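Local atomic coordinates of predicted protease of the collagenase family (Methanopyrus kandleri, PDB entry 5D88), a protein that probably acts as a peptidase of the U32 family, built on a TIM barrel and binding a zinc ion. Residues 25-37 / 68-81. Numbering follows the deposited sequence.
Sequences WYLCCSRHHLDTV and DIVDVAKDRGLSVQ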
loop_
_atom_site.group_PDB
_atom_site.type_symbol
_atom_site.label_atom_id
_atom_site.label_comp_id
_atom_site.label_asym_id
_atom_site.label_seq_id
_atom_site.Cartn_x
_atom_site.Cartn_y
_atom_site.Cartn_z
ATOM N N TRP A 25 -1.203 -9.296 -24.147
ATOM C CA TRP A 25 -0.392 -10.068 -23.228
ATOM C C TRP A 25 -1.291 -10.942 -22.371
ATOM O O TRP A 25 -2.369 -10.511 -21.945
ATOM C CB TRP A 25 0.413 -9.129 -22.344
ATOM C CG TRP A 25 1.441 -8.373 -23.101
ATOM C CD1 TRP A 25 1.259 -7.239 -23.838
ATOM C CD2 TRP A 25 2.820 -8.703 -23.206
ATOM N NE1 TRP A 25 2.450 -6.846 -24.391
ATOM C CE2 TRP A 25 3.425 -7.732 -24.018
ATOM C CE3 TRP A 25 3.604 -9.729 -22.690
ATOM C CZ2 TRP A 25 4.781 -7.754 -24.315
ATOM C CZ3 TRP A 25 4.940 -9.752 -22.989
ATOM C CH2 TRP A 25 5.518 -8.777 -23.793
ATOM N N TYR A 26 -0.843 -12.164 -22.105
ATOM C CA TYR A 26 -1.596 -13.113 -21.300
ATOM C C TYR A 26 -0.769 -13.584 -20.112
ATOM O O TYR A 26 0.405 -13.933 -20.255
ATOM C CB TYR A 26 -2.033 -14.313 -22.139
ATOM C CG TYR A 26 -3.117 -13.951 -23.103
ATOM C CD1 TYR A 26 -2.824 -13.353 -24.315
ATOM C CD2 TYR A 26 -4.446 -14.162 -22.775
ATOM C CE1 TYR A 26 -3.836 -12.997 -25.192
ATOM C CE2 TYR A 26 -5.441 -13.798 -23.624
ATOM C CZ TYR A 26 -5.140 -13.223 -24.834
ATOM O OH TYR A 26 -6.176 -12.880 -25.669
ATOM N N LEU A 27 -1.398 -13.598 -18.949
ATOM C CA LEU A 27 -0.810 -14.207 -17.770
ATOM C C LEU A 27 -0.620 -15.701 -18.003
ATOM O O LEU A 27 -1.484 -16.371 -18.574
ATOM C CB LEU A 27 -1.730 -13.971 -16.561
ATOM C CG LEU A 27 -1.250 -14.582 -15.244
ATOM C CD1 LEU A 27 -0.073 -13.811 -14.662
ATOM C CD2 LEU A 27 -2.380 -14.675 -14.246
ATOM N N CYS A 28 0.517 -16.228 -17.557
ATOM C CA CYS A 28 0.768 -17.660 -17.646
ATOM C C CYS A 28 1.379 -18.119 -16.333
ATOM O O CYS A 28 2.503 -17.718 -16.001
ATOM C CB CYS A 28 1.680 -17.980 -18.830
ATOM S SG CYS A 28 2.028 -19.706 -18.973
ATOM N N CYS A 29 0.646 -18.979 -15.608
ATOM C CA CYS A 29 1.039 -19.418 -14.274
ATOM C C CYS A 29 1.547 -20.841 -14.231
ATOM O O CYS A 29 1.965 -21.301 -13.157
ATOM C CB CYS A 29 -0.128 -19.304 -13.293
ATOM S SG CYS A 29 -0.636 -17.639 -13.032
ATOM N N SER A 30 1.518 -21.551 -15.350
ATOM C CA SER A 30 1.950 -22.940 -15.378
ATOM C C SER A 30 2.273 -23.311 -16.811
ATOM O O SER A 30 1.807 -22.674 -17.758
ATOM C CB SER A 30 0.880 -23.888 -14.820
ATOM O OG SER A 30 -0.200 -24.018 -15.722
ATOM N N ARG A 31 3.085 -24.355 -16.955
ATOM C CA ARG A 31 3.354 -24.898 -18.277
ATOM C C ARG A 31 2.057 -25.259 -18.997
ATOM O O ARG A 31 1.936 -25.060 -20.210
ATOM C CB ARG A 31 4.271 -26.113 -18.153
ATOM C CG ARG A 31 4.477 -26.862 -19.453
ATOM C CD ARG A 31 5.267 -26.029 -20.442
ATOM N NE ARG A 31 5.470 -26.741 -21.695
ATOM C CZ ARG A 31 4.571 -26.808 -22.670
ATOM N NH1 ARG A 31 3.392 -26.204 -22.539
ATOM N NH2 ARG A 31 4.853 -27.480 -23.780
ATOM N N HIS A 32 1.070 -25.789 -18.273
ATOM C CA HIS A 32 -0.173 -26.172 -18.935
ATOM C C HIS A 32 -0.978 -24.949 -19.372
ATOM O O HIS A 32 -1.598 -24.959 -20.441
ATOM C CB HIS A 32 -1.010 -27.061 -18.015
ATOM C CG HIS A 32 -2.374 -27.351 -18.553
ATOM N ND1 HIS A 32 -2.581 -28.156 -19.653
ATOM C CD2 HIS A 32 -3.598 -26.927 -18.159
ATOM C CE1 HIS A 32 -3.877 -28.226 -19.906
ATOM N NE2 HIS A 32 -4.515 -27.492 -19.011
ATOM N N HIS A 33 -1.010 -23.907 -18.536
ATOM C CA HIS A 33 -1.689 -22.651 -18.851
ATOM C C HIS A 33 -1.187 -22.060 -20.165
ATOM O O HIS A 33 -1.950 -21.406 -20.888
ATOM C CB HIS A 33 -1.446 -21.676 -17.686
ATOM C CG HIS A 33 -2.413 -20.529 -17.579
ATOM N ND1 HIS A 33 -2.133 -19.403 -16.824
ATOM C CD2 HIS A 33 -3.659 -20.344 -18.081
ATOM C CE1 HIS A 33 -3.151 -18.565 -16.891
ATOM N NE2 HIS A 33 -4.096 -19.113 -17.643
ATOM N N LEU A 34 0.089 -22.282 -20.483
ATOM C CA LEU A 34 0.680 -21.741 -21.704
ATOM C C LEU A 34 -0.038 -22.245 -22.946
ATOM O O LEU A 34 -0.159 -21.515 -23.938
ATOM C CB LEU A 34 2.164 -22.110 -21.773
ATOM C CG LEU A 34 2.968 -21.582 -22.965
ATOM C CD1 LEU A 34 2.887 -20.059 -23.046
ATOM C CD2 LEU A 34 4.441 -22.036 -22.891
ATOM N N ASP A 35 -0.501 -23.496 -22.923
ATOM C CA ASP A 35 -1.146 -24.079 -24.094
ATOM C C ASP A 35 -2.474 -23.411 -24.430
ATOM O O ASP A 35 -2.998 -23.648 -25.521
ATOM C CB ASP A 35 -1.386 -25.578 -23.887
ATOM C CG ASP A 35 -0.111 -26.405 -23.958
ATOM O OD1 ASP A 35 0.979 -25.867 -24.256
ATOM O OD2 ASP A 35 -0.210 -27.625 -23.723
ATOM N N THR A 36 -3.042 -22.614 -23.525
ATOM C CA THR A 36 -4.316 -21.939 -23.762
ATOM C C THR A 36 -4.149 -20.512 -24.272
ATOM O O THR A 36 -5.140 -19.870 -24.644
ATOM C CB THR A 36 -5.153 -21.911 -22.476
ATOM O OG1 THR A 36 -4.681 -20.864 -21.615
ATOM C CG2 THR A 36 -5.073 -23.264 -21.748
ATOM N N VAL A 37 -2.935 -20.005 -24.300
ATOM C CA VAL A 37 -2.689 -18.656 -24.809
ATOM C C VAL A 37 -2.996 -18.630 -26.300
ATOM O O VAL A 37 -2.506 -19.500 -27.041
ATOM C CB VAL A 37 -1.244 -18.252 -24.544
ATOM C CG1 VAL A 37 -0.920 -16.909 -25.230
ATOM C CG2 VAL A 37 -0.997 -18.181 -23.050
ATOM N N ASP A 68 10.806 -23.505 -17.520
ATOM C CA ASP A 68 10.146 -24.285 -18.560
ATOM C C ASP A 68 9.156 -23.433 -19.359
ATOM O O ASP A 68 9.115 -23.506 -20.595
ATOM C CB ASP A 68 9.448 -25.474 -17.903
ATOM C CG ASP A 68 8.895 -26.451 -18.903
ATOM O OD1 ASP A 68 9.569 -26.723 -19.923
ATOM O OD2 ASP A 68 7.783 -26.956 -18.657
ATOM N N ILE A 69 8.353 -22.621 -18.673
ATOM C CA ILE A 69 7.387 -21.755 -19.350
ATOM C C ILE A 69 8.097 -20.825 -20.319
ATOM O O ILE A 69 7.642 -20.610 -21.452
ATOM C CB ILE A 69 6.580 -20.951 -18.319
ATOM C CG1 ILE A 69 5.604 -21.865 -17.568
ATOM C CG2 ILE A 69 5.821 -19.781 -18.997
ATOM C CD1 ILE A 69 5.120 -21.238 -16.259
ATOM N N VAL A 70 9.192 -20.214 -19.866
ATOM C CA VAL A 70 9.860 -19.203 -20.679
ATOM C C VAL A 70 10.482 -19.840 -21.917
ATOM O O VAL A 70 10.394 -19.289 -23.022
ATOM C CB VAL A 70 10.898 -18.438 -19.835
ATOM C CG1 VAL A 70 11.693 -17.496 -20.701
ATOM C CG2 VAL A 70 10.192 -17.646 -18.727
ATOM N N ASP A 71 11.104 -21.011 -21.760
ATOM C CA ASP A 71 11.682 -21.707 -22.912
ATOM C C ASP A 71 10.636 -21.982 -23.978
ATOM O O ASP A 71 10.833 -21.674 -25.162
ATOM C CB ASP A 71 12.311 -23.027 -22.478
ATOM C CG ASP A 71 13.548 -22.834 -21.648
ATOM O OD1 ASP A 71 14.092 -21.704 -21.647
ATOM O OD2 ASP A 71 13.978 -23.818 -21.006
ATOM N N VAL A 72 9.535 -22.617 -23.587
ATOM C CA VAL A 72 8.525 -23.009 -24.566
ATOM C C VAL A 72 7.879 -21.776 -25.187
ATOM O O VAL A 72 7.591 -21.753 -26.386
ATOM C CB VAL A 72 7.487 -23.936 -23.908
ATOM C CG1 VAL A 72 6.358 -24.267 -24.867
ATOM C CG2 VAL A 72 8.155 -25.210 -23.443
ATOM N N ALA A 73 7.641 -20.731 -24.389
ATOM C CA ALA A 73 7.044 -19.510 -24.934
ATOM C C ALA A 73 7.930 -18.887 -26.015
ATOM O O ALA A 73 7.434 -18.420 -27.050
ATOM C CB ALA A 73 6.787 -18.509 -23.809
ATOM N N LYS A 74 9.243 -18.854 -25.791
ATOM C CA LYS A 74 10.135 -18.323 -26.815
ATOM C C LYS A 74 10.127 -19.196 -28.063
ATOM O O LYS A 74 10.153 -18.680 -29.186
ATOM C CB LYS A 74 11.546 -18.197 -26.261
ATOM C CG LYS A 74 11.708 -17.078 -25.272
ATOM C CD LYS A 74 13.057 -17.188 -24.583
ATOM C CE LYS A 74 13.311 -16.045 -23.626
ATOM N NZ LYS A 74 13.988 -14.922 -24.304
ATOM N N ASP A 75 10.098 -20.520 -27.892
ATOM C CA ASP A 75 10.001 -21.408 -29.049
ATOM C C ASP A 75 8.807 -21.045 -29.911
ATOM O O ASP A 75 8.869 -21.124 -31.143
ATOM C CB ASP A 75 9.889 -22.860 -28.591
ATOM C CG ASP A 75 11.230 -23.485 -28.313
ATOM O OD1 ASP A 75 12.178 -22.752 -27.956
ATOM O OD2 ASP A 75 11.337 -24.718 -28.463
ATOM N N ARG A 76 7.706 -20.658 -29.279
ATOM C CA ARG A 76 6.484 -20.302 -29.976
ATOM C C ARG A 76 6.466 -18.834 -30.403
ATOM O O ARG A 76 5.432 -18.346 -30.874
ATOM C CB ARG A 76 5.286 -20.651 -29.082
ATOM C CG ARG A 76 5.229 -22.166 -28.746
ATOM C CD ARG A 76 4.120 -22.545 -27.761
ATOM N NE ARG A 76 4.086 -23.985 -27.473
ATOM C CZ ARG A 76 3.232 -24.564 -26.630
ATOM N NH1 ARG A 76 2.333 -23.833 -25.979
ATOM N NH2 ARG A 76 3.271 -25.880 -26.434
ATOM N N GLY A 77 7.593 -18.133 -30.261
ATOM C CA GLY A 77 7.726 -16.763 -30.720
ATOM C C GLY A 77 7.014 -15.727 -29.879
ATOM O O GLY A 77 6.786 -14.609 -30.352
ATOM N N LEU A 78 6.642 -16.071 -28.648
ATOM C CA LEU A 78 6.027 -15.119 -27.742
ATOM C C LEU A 78 7.095 -14.298 -27.034
ATOM O O LEU A 78 8.120 -14.829 -26.607
ATOM C CB LEU A 78 5.171 -15.860 -26.712
ATOM C CG LEU A 78 3.906 -16.518 -27.271
ATOM C CD1 LEU A 78 3.367 -17.600 -26.341
ATOM C CD2 LEU A 78 2.846 -15.461 -27.506
ATOM N N SER A 79 6.853 -12.995 -26.917
ATOM C CA SER A 79 7.626 -12.188 -25.982
ATOM C C SER A 79 7.270 -12.593 -24.555
ATOM O O SER A 79 6.203 -13.156 -24.293
ATOM C CB SER A 79 7.364 -10.694 -26.198
ATOM O OG SER A 79 7.740 -10.313 -27.507
ATOM N N VAL A 80 8.186 -12.320 -23.629
ATOM C CA VAL A 80 8.063 -12.773 -22.247
ATOM C C VAL A 80 8.372 -11.629 -21.298
ATOM O O VAL A 80 9.456 -11.035 -21.358
ATOM C CB VAL A 80 8.996 -13.962 -21.949
ATOM C CG1 VAL A 80 8.913 -14.354 -20.483
ATOM C CG2 VAL A 80 8.652 -15.140 -22.863
ATOM N N GLN A 81 7.457 -11.368 -20.375
ATOM C CA GLN A 81 7.732 -10.455 -19.281
ATOM C C GLN A 81 7.595 -11.181 -17.953
ATOM O O GLN A 81 6.698 -12.006 -17.763
ATOM C CB GLN A 81 6.811 -9.239 -19.327
ATOM C CG GLN A 81 7.072 -8.363 -20.539
ATOM C CD GLN A 81 6.105 -7.203 -20.693
ATOM O OE1 GLN A 81 5.046 -7.156 -20.068
ATOM N NE2 GLN A 81 6.465 -6.263 -21.557
HETATM O O HOH W 1 1.162 -21.325 -26.439
#
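Asp35 and Arg76 meet at the centre of a charged network that also takes in Arg31 and Asp68. Both terminal nitrogens of Arg76 converge on one carboxylate oxygen: NH1 lies 3.0 Å from Asp35 OD1, while NH2 makes a second, more bent bond. The same OD1 also accepts from Arg31 NH1 at 3.0 Å, approaching from above the carboxylate plane, so three N-H groups share one oxygen. The two guanidinium planes stand 87° apart, and Arg31 NH2 comes within 3.5 Å of Arg76 NH2, a like-charge proximity probably offset by Asp35. The link from Arg31 NE to Asp68 OD2 is a long salt bridge (3.8 Å), and a water joins Arg76 NH1 to Leu34 O. Val72 CG1 lies over one face of each guanidinium. With an alanine at Arg31, Asp35 would probably lose one of its three N-H donors, Asp68 its distant partner and Val72 CG1 one of its two guanidinium neighbours.

Apolar packing lies beneath. Leu34, with CG anti to its own N (chi1 -178°), sends CD2 to Val72 CG1 at 3.5 Å and sets CD1 against Ala73 CB and Leu78 CD1. Ile69 lays CD1 against the Ser30 backbone and CG2 beside Cys28 SG (3.8 Å).

Inside the barrel the Gln81 amide stacks on the Trp25 ring, the planes 17° apart and NE2 3.5 Å from Trp25 CH2; Arg187 binds Gln81 OE1 and makes a cation-pi contact with Trp25.

The short helix 31-34 thus packs on helix 63-75 outside the ring of strands through an apolar core, with a salt-bridge network along its outer margin.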